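Local coordinates for calcium uptake protein 3, mitochondrial (Homo sapiens, PDB 6AGI) that senses mitochondrial calcium through EF-hand domains and, disulfide-linked to MICU1, regulates the mitochondrial calcium uniporter in the central nervous system and skeletal muscle, at residues S24-E28 and G29-M33; L338-P342 and H343-T347. All blocks are in the same frame, centred on the assembly; numbering follows the deposited sequence.

In the fold
Two local contacts, a hairpin and a helix start, lie on opposite sides of the chain's centre, with their own centres 44 Å apart and nearest atoms about 27 Å apart. Contact 1 comes first along the chain: it is the hairpin of strands 25-27 and 30-32 near the N-terminus, part of a small mixed sheet completed by strand 54-55, and it lies away from the calcium sites. Contact 2 comes near the other end, where the loop after helix 325-336 runs into helix 342-352 of EF-hand 3. They share no strand or helix: the first belongs to the N-terminal part, the second to the entering helix of a calcium-binding EF-hand.

Contact 1. Residues S24-E28 and G29-M33; sequences SIECE and GQLFM
Glu26 and Gly29 meet at the end of a tight beta hairpin, where the carboxylate OE2 of Glu26 takes the Gly29 N-H at 2.9 Å. The bond is nearly straight (167°) and reaches the oxygen on its anti side, somewhat out of the carboxylate plane. CG stands opposite the backbone N (chi1 173°) and the chain then bends at chi2, which swings the carboxylate back over the type I' turn from Cys27 to Gln30. On the same face, Leu31 lays its CD2 methyl against the Glu26 stem, 3.7 Å from Glu26 CB. The other face carries Ile25, Cys27 and Phe32: Ile25 CB abuts Phe32 CB at 3.7 Å, and Cys27 CB comes obliquely to the Phe32 ring, 4.3 Å from CE2.

Between the strands, Cys27 N gives to Gln30 O at 2.9 Å, while the return bond from Gln30 N to Cys27 O is weak. At the open end a classic beta bulge sets Ser24 and Ile25 both opposite Phe32, whose O accepts from Ser24 N and Ile25 N, each at 3.0 Å. Farther out, Ser55 holds Glu26 OE1 and Asp37 holds Ser24 OG, while Lys58 and Leu61 of helix 58-66 pack on Cys27.

With an alanine in place of Glu26, the Gly29 N-H would probably lose its acceptor, Ser55 its carboxylate partner and Leu31 CD2 its contact with Glu26 CG. Since its two carboxylate oxygens bind different partners, Glu26 ties the turn to the neighbouring strand 54-55, and this double grip is likely to limit rotation of the carboxylate.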
ATOM      1  N   SER B  24     -19.025  -5.134  27.099  1.00 24.56           N
ATOM      2  CA  SER B  24     -19.804  -5.037  28.328  1.00 27.26           C
ATOM      3  C   SER B  24     -21.202  -5.655  28.249  1.00 30.75           C
ATOM      4  O   SER B  24     -21.889  -5.691  29.276  1.00 30.99           O
ATOM      5  CB  SER B  24     -19.901  -3.572  28.812  1.00 28.41           C
ATOM      6  OG  SER B  24     -20.866  -2.793  28.121  1.00 27.90           O
ATOM      7  N   ILE B  25     -21.656  -6.125  27.087  1.00 27.02           N
ATOM      8  CA  ILE B  25     -23.011  -6.653  26.941  1.00 30.26           C
ATOM      9  C   ILE B  25     -22.917  -8.142  26.635  1.00 33.75           C
ATOM     10  O   ILE B  25     -22.165  -8.556  25.743  1.00 33.42           O
ATOM     11  CB  ILE B  25     -23.790  -5.943  25.815  1.00 34.75           C
ATOM     12  CG1 ILE B  25     -23.707  -4.424  25.954  1.00 42.27           C
ATOM     13  CG2 ILE B  25     -25.234  -6.382  25.797  1.00 29.10           C
ATOM     14  CD1 ILE B  25     -24.365  -3.883  27.179  1.00 46.58           C
ATOM     15  N   GLU B  26     -23.708  -8.941  27.339  1.00 30.57           N
ATOM     16  CA  GLU B  26     -23.853 -10.347  27.017  1.00 30.87           C
ATOM     17  C   GLU B  26     -25.326 -10.596  26.728  1.00 48.21           C
ATOM     18  O   GLU B  26     -26.192 -10.106  27.455  1.00 60.54           O
ATOM     19  CB  GLU B  26     -23.349 -11.212  28.172  1.00 32.77           C
ATOM     20  CG  GLU B  26     -23.601 -12.699  28.010  1.00 40.81           C
ATOM     21  CD  GLU B  26     -24.940 -13.157  28.572  1.00 47.95           C
ATOM     22  OE1 GLU B  26     -25.260 -12.837  29.739  1.00 51.87           O
ATOM     23  OE2 GLU B  26     -25.683 -13.818  27.826  1.00 44.80           O
ATOM     24  N   CYS B  27     -25.627 -11.362  25.684  1.00 32.39           N
ATOM     25  CA  CYS B  27     -27.016 -11.757  25.460  1.00 45.90           C
ATOM     26  C   CYS B  27     -27.017 -13.126  24.797  1.00 45.15           C
ATOM     27  O   CYS B  27     -26.584 -13.255  23.650  1.00 32.95           O
ATOM     28  CB  CYS B  27     -27.757 -10.722  24.602  1.00 44.67           C
ATOM     29  SG  CYS B  27     -29.326 -11.336  23.876  1.00 40.76           S
ATOM     30  N   GLU B  28     -27.534 -14.130  25.517  1.00 47.55           N
ATOM     31  CA  GLU B  28     -27.520 -15.529  25.084  1.00 36.40           C
ATOM     32  C   GLU B  28     -26.110 -15.980  24.725  1.00 34.22           C
ATOM     33  O   GLU B  28     -25.850 -16.519  23.652  1.00 32.82           O
ATOM     34  CB  GLU B  28     -28.502 -15.758  23.941  1.00 38.84           C
ATOM     35  CG  GLU B  28     -29.755 -14.919  24.116  1.00 60.32           C
ATOM     36  CD  GLU B  28     -30.968 -15.524  23.455  1.00 68.64           C
ATOM     37  OE1 GLU B  28     -32.108 -15.163  23.849  1.00 85.28           O
ATOM     38  OE2 GLU B  28     -30.774 -16.372  22.560  1.00 48.41           O
ATOM     39  N   GLY B  29     -25.183 -15.672  25.631  1.00 35.00           N
ATOM     40  CA  GLY B  29     -23.801 -16.078  25.543  1.00 32.59           C
ATOM     41  C   GLY B  29     -22.948 -15.340  24.548  1.00 29.42           C
ATOM     42  O   GLY B  29     -21.717 -15.382  24.663  1.00 28.31           O
ATOM     43  N   GLN B  30     -23.542 -14.677  23.564  1.00 29.37           N
ATOM     44  CA  GLN B  30     -22.747 -13.826  22.696  1.00 33.30           C
ATOM     45  C   GLN B  30     -22.389 -12.537  23.416  1.00 25.07           C
ATOM     46  O   GLN B  30     -23.235 -11.930  24.083  1.00 33.08           O
ATOM     47  CB  GLN B  30     -23.472 -13.520  21.395  1.00 24.45           C
ATOM     48  CG  GLN B  30     -22.607 -12.662  20.510  1.00 21.83           C
ATOM     49  CD  GLN B  30     -23.161 -12.552  19.133  1.00 33.76           C
ATOM     50  OE1 GLN B  30     -24.254 -13.054  18.870  1.00 37.41           O
ATOM     51  NE2 GLN B  30     -22.439 -11.869  18.242  1.00 18.93           N
ATOM     52  N   LEU B  31     -21.138 -12.112  23.274  1.00 23.33           N
ATOM     53  CA  LEU B  31     -20.672 -10.887  23.909  1.00 23.05           C
ATOM     54  C   LEU B  31     -20.705  -9.700  22.943  1.00 27.33           C
ATOM     55  O   LEU B  31     -20.539  -9.851  21.728  1.00 19.61           O
ATOM     56  CB  LEU B  31     -19.258 -11.064  24.434  1.00 22.68           C
ATOM     57  CG  LEU B  31     -19.103 -12.138  25.487  1.00 32.35           C
ATOM     58  CD1 LEU B  31     -17.678 -12.071  25.973  1.00 26.78           C
ATOM     59  CD2 LEU B  31     -20.106 -11.984  26.635  1.00 27.34           C
ATOM     60  N   PHE B  32     -20.897  -8.504  23.499  1.00 25.18           N
ATOM     61  CA  PHE B  32     -21.050  -7.317  22.672  1.00 28.48           C
ATOM     62  C   PHE B  32     -20.324  -6.124  23.262  1.00 28.51           C
ATOM     63  O   PHE B  32     -20.126  -5.994  24.470  1.00 27.78           O
ATOM     64  CB  PHE B  32     -22.518  -6.917  22.455  1.00 21.42           C
ATOM     65  CG  PHE B  32     -23.298  -7.922  21.702  1.00 21.67           C
ATOM     66  CD1 PHE B  32     -23.226  -7.969  20.329  1.00 20.08           C
ATOM     67  CD2 PHE B  32     -24.085  -8.833  22.366  1.00 23.70           C
ATOM     68  CE1 PHE B  32     -23.942  -8.907  19.620  1.00 20.53           C
ATOM     69  CE2 PHE B  32     -24.810  -9.787  21.672  1.00 26.96           C
ATOM     70  CZ  PHE B  32     -24.742  -9.822  20.293  1.00 27.16           C
ATOM     71  N   MET B  33     -20.025  -5.211  22.365  1.00 21.59           N
ATOM     72  CA  MET B  33     -19.458  -3.917  22.666  1.00 21.39           C
ATOM     73  C   MET B  33     -20.598  -2.910  22.527  1.00 24.11           C
ATOM     74  O   MET B  33     -21.466  -3.076  21.660  1.00 26.85           O
ATOM     75  CB  MET B  33     -18.341  -3.700  21.633  1.00 26.92           C
ATOM     76  CG  MET B  33     -17.144  -2.865  21.944  1.00 21.82           C
ATOM     77  SD  MET B  33     -15.915  -3.196  20.658  1.00 14.03           S
ATOM     78  CE  MET B  33     -14.500  -3.530  21.647  1.00 14.35           C
TER

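Contact 2. Residues L338-P342 and H343-T347; sequences LKFSP and HLVNT
The entering helix of EF-hand 3 starts here, with Ser341 as its N-cap. Ser341 OG accepts the backbone N-H of Leu344 at 2.9 Å, with 158° at the hydrogen. A chi1 of 70° at Ser341 sets OG between the backbone N and the carbonyl carbon, and from there it reaches forward over the first turn; the same oxygen has a second partner in Glu295, through a weak hydrogen bond. Helical bonding follows at once: Val345 N gives to Ser341 O at 3.0 Å, and Asn346 N to Pro342 O at 2.9 Å.

Just before the cap, Phe340 turns its ring back onto the helix. The CD2 methyl of Leu344 sits over one face, 3.7 Å from the centroid of the Phe340 ring and only 15° off the normal, a CH-pi contact. Val345 CG2 comes instead to the ring's edge and rests 3.7 Å from Phe340 CB. In this calcium-binding helix-loop-helix, helix 342-352 leads to the metal ligands that begin at Asp353, and the side chain of Asn346 is about 12 Å from the bound calcium ion. Phe340 also meets Phe302 edge-to-face and touches Phe299, so its ring lies between the start of this helix and helix 293-304.

His343 O takes two bonds from Thr347, one turn on, whose N and OG1 arrive from opposite faces of the carbonyl plane. Thr347 OG1 also lies above one face of the His343 imidazole, toward its rim, while His343 NE2 reaches Glu258 in a weak hydrogen bond.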
ATOM      1  N   LEU B 338      -3.870  16.291  -0.158  1.00 47.52           N
ATOM      2  CA  LEU B 338      -3.963  17.100   1.049  1.00 48.53           C
ATOM      3  C   LEU B 338      -2.948  18.234   1.045  1.00 48.44           C
ATOM      4  O   LEU B 338      -1.824  18.082   0.554  1.00 25.86           O
ATOM      5  CB  LEU B 338      -3.750  16.247   2.289  1.00 35.90           C
ATOM      6  CG  LEU B 338      -4.596  15.002   2.366  1.00 23.25           C
ATOM      7  CD1 LEU B 338      -3.780  13.994   3.075  1.00 30.21           C
ATOM      8  CD2 LEU B 338      -5.887  15.276   3.118  1.00 18.67           C
ATOM      9  N   LYS B 339      -3.350  19.376   1.620  1.00 53.20           N
ATOM     10  CA  LYS B 339      -2.482  20.539   1.762  1.00 54.24           C
ATOM     11  C   LYS B 339      -2.092  20.632   3.230  1.00 55.16           C
ATOM     12  O   LYS B 339      -2.941  20.907   4.089  1.00 62.22           O
ATOM     13  CB  LYS B 339      -3.163  21.821   1.270  1.00 52.92           C
ATOM     14  CG  LYS B 339      -3.631  21.762  -0.192  1.00 52.77           C
ATOM     15  CD  LYS B 339      -4.163  23.097  -0.714  1.00 50.62           C
ATOM     16  CE  LYS B 339      -4.956  22.921  -2.031  1.00 53.22           C
ATOM     17  NZ  LYS B 339      -6.238  23.714  -2.122  1.00 47.32           N
ATOM     18  N   PHE B 340      -0.810  20.387   3.507  1.00 39.70           N
ATOM     19  CA  PHE B 340      -0.246  20.471   4.845  1.00 28.97           C
ATOM     20  C   PHE B 340       0.178  21.912   5.075  1.00 50.57           C
ATOM     21  O   PHE B 340       0.768  22.533   4.182  1.00 56.51           O
ATOM     22  CB  PHE B 340       0.978  19.567   4.968  1.00 29.45           C
ATOM     23  CG  PHE B 340       0.686  18.115   5.263  1.00 27.54           C
ATOM     24  CD1 PHE B 340      -0.539  17.537   4.986  1.00 25.45           C
ATOM     25  CD2 PHE B 340       1.682  17.318   5.818  1.00 36.07           C
ATOM     26  CE1 PHE B 340      -0.747  16.197   5.265  1.00 31.61           C
ATOM     27  CE2 PHE B 340       1.477  15.991   6.093  1.00 26.72           C
ATOM     28  CZ  PHE B 340       0.278  15.432   5.829  1.00 36.86           C
ATOM     29  N   SER B 341      -0.138  22.455   6.251  1.00 49.60           N
ATOM     30  CA  SER B 341       0.399  23.752   6.614  1.00 34.24           C
ATOM     31  C   SER B 341       1.917  23.670   6.792  1.00 41.87           C
ATOM     32  O   SER B 341       2.452  22.628   7.174  1.00 50.06           O
ATOM     33  CB  SER B 341      -0.237  24.248   7.900  1.00 34.29           C
ATOM     34  OG  SER B 341       0.194  23.488   9.020  1.00 43.06           O
ATOM     35  N   PRO B 342       2.638  24.763   6.525  1.00 44.33           N
ATOM     36  CA  PRO B 342       4.081  24.752   6.800  1.00 49.90           C
ATOM     37  C   PRO B 342       4.367  24.521   8.256  1.00 52.82           C
ATOM     38  O   PRO B 342       5.440  24.018   8.611  1.00 67.26           O
ATOM     39  CB  PRO B 342       4.542  26.144   6.348  1.00 58.89           C
ATOM     40  CG  PRO B 342       3.520  26.548   5.344  1.00 57.85           C
ATOM     41  CD  PRO B 342       2.221  26.025   5.895  1.00 48.07           C
ATOM     42  N   HIS B 343       3.442  24.898   9.128  1.00 60.89           N
ATOM     43  CA  HIS B 343       3.627  24.559  10.525  1.00 61.75           C
ATOM     44  C   HIS B 343       3.595  23.046  10.728  1.00 45.75           C
ATOM     45  O   HIS B 343       4.455  22.485  11.417  1.00 42.86           O
ATOM     46  CB  HIS B 343       2.575  25.232  11.396  1.00 60.24           C
ATOM     47  CG  HIS B 343       2.760  24.917  12.841  1.00 61.07           C
ATOM     48  ND1 HIS B 343       1.838  24.203  13.575  1.00 60.03           N
ATOM     49  CD2 HIS B 343       3.798  25.169  13.673  1.00 60.76           C
ATOM     50  CE1 HIS B 343       2.288  24.054  14.808  1.00 55.93           C
ATOM     51  NE2 HIS B 343       3.474  24.631  14.893  1.00 61.44           N
ATOM     52  N   LEU B 344       2.614  22.367  10.125  1.00 37.06           N
ATOM     53  CA  LEU B 344       2.531  20.915  10.267  1.00 34.39           C
ATOM     54  C   LEU B 344       3.779  20.245   9.717  1.00 36.11           C
ATOM     55  O   LEU B 344       4.378  19.387  10.375  1.00 35.71           O
ATOM     56  CB  LEU B 344       1.289  20.372   9.554  1.00 33.51           C
ATOM     57  CG  LEU B 344       1.053  18.853   9.602  1.00 33.22           C
ATOM     58  CD1 LEU B 344       0.860  18.395  11.035  1.00 29.45           C
ATOM     59  CD2 LEU B 344      -0.146  18.446   8.769  1.00 35.71           C
ATOM     60  N   VAL B 345       4.211  20.657   8.529  1.00 36.17           N
ATOM     61  CA  VAL B 345       5.399  20.062   7.933  1.00 37.29           C
ATOM     62  C   VAL B 345       6.600  20.295   8.827  1.00 54.62           C
ATOM     63  O   VAL B 345       7.365  19.369   9.127  1.00 66.60           O
ATOM     64  CB  VAL B 345       5.628  20.613   6.515  1.00 37.95           C
ATOM     65  CG1 VAL B 345       6.967  20.165   6.003  1.00 39.67           C
ATOM     66  CG2 VAL B 345       4.548  20.098   5.575  1.00 35.35           C
ATOM     67  N   ASN B 346       6.767  21.530   9.286  1.00 52.00           N
ATOM     68  CA  ASN B 346       7.903  21.856  10.140  1.00 60.80           C
ATOM     69  C   ASN B 346       7.870  21.034  11.419  1.00 54.74           C
ATOM     70  O   ASN B 346       8.911  20.563  11.906  1.00 46.54           O
ATOM     71  CB  ASN B 346       7.888  23.358  10.427  1.00 66.89           C
ATOM     72  CG  ASN B 346       9.111  23.835  11.175  1.00 79.83           C
ATOM     73  OD1 ASN B 346       9.866  23.055  11.760  1.00 82.79           O
ATOM     74  ND2 ASN B 346       9.356  25.133  11.091  1.00 91.07           N
ATOM     75  N   THR B 347       6.672  20.810  11.950  1.00 42.33           N
ATOM     76  CA  THR B 347       6.550  20.039  13.171  1.00 41.96           C
ATOM     77  C   THR B 347       6.924  18.583  12.932  1.00 49.71           C
ATOM     78  O   THR B 347       7.684  17.997  13.711  1.00 42.48           O
ATOM     79  CB  THR B 347       5.141  20.180  13.727  1.00 49.89           C
ATOM     80  OG1 THR B 347       4.885  21.568  13.997  1.00 58.36           O
ATOM     81  CG2 THR B 347       5.031  19.394  15.023  1.00 39.67           C
TER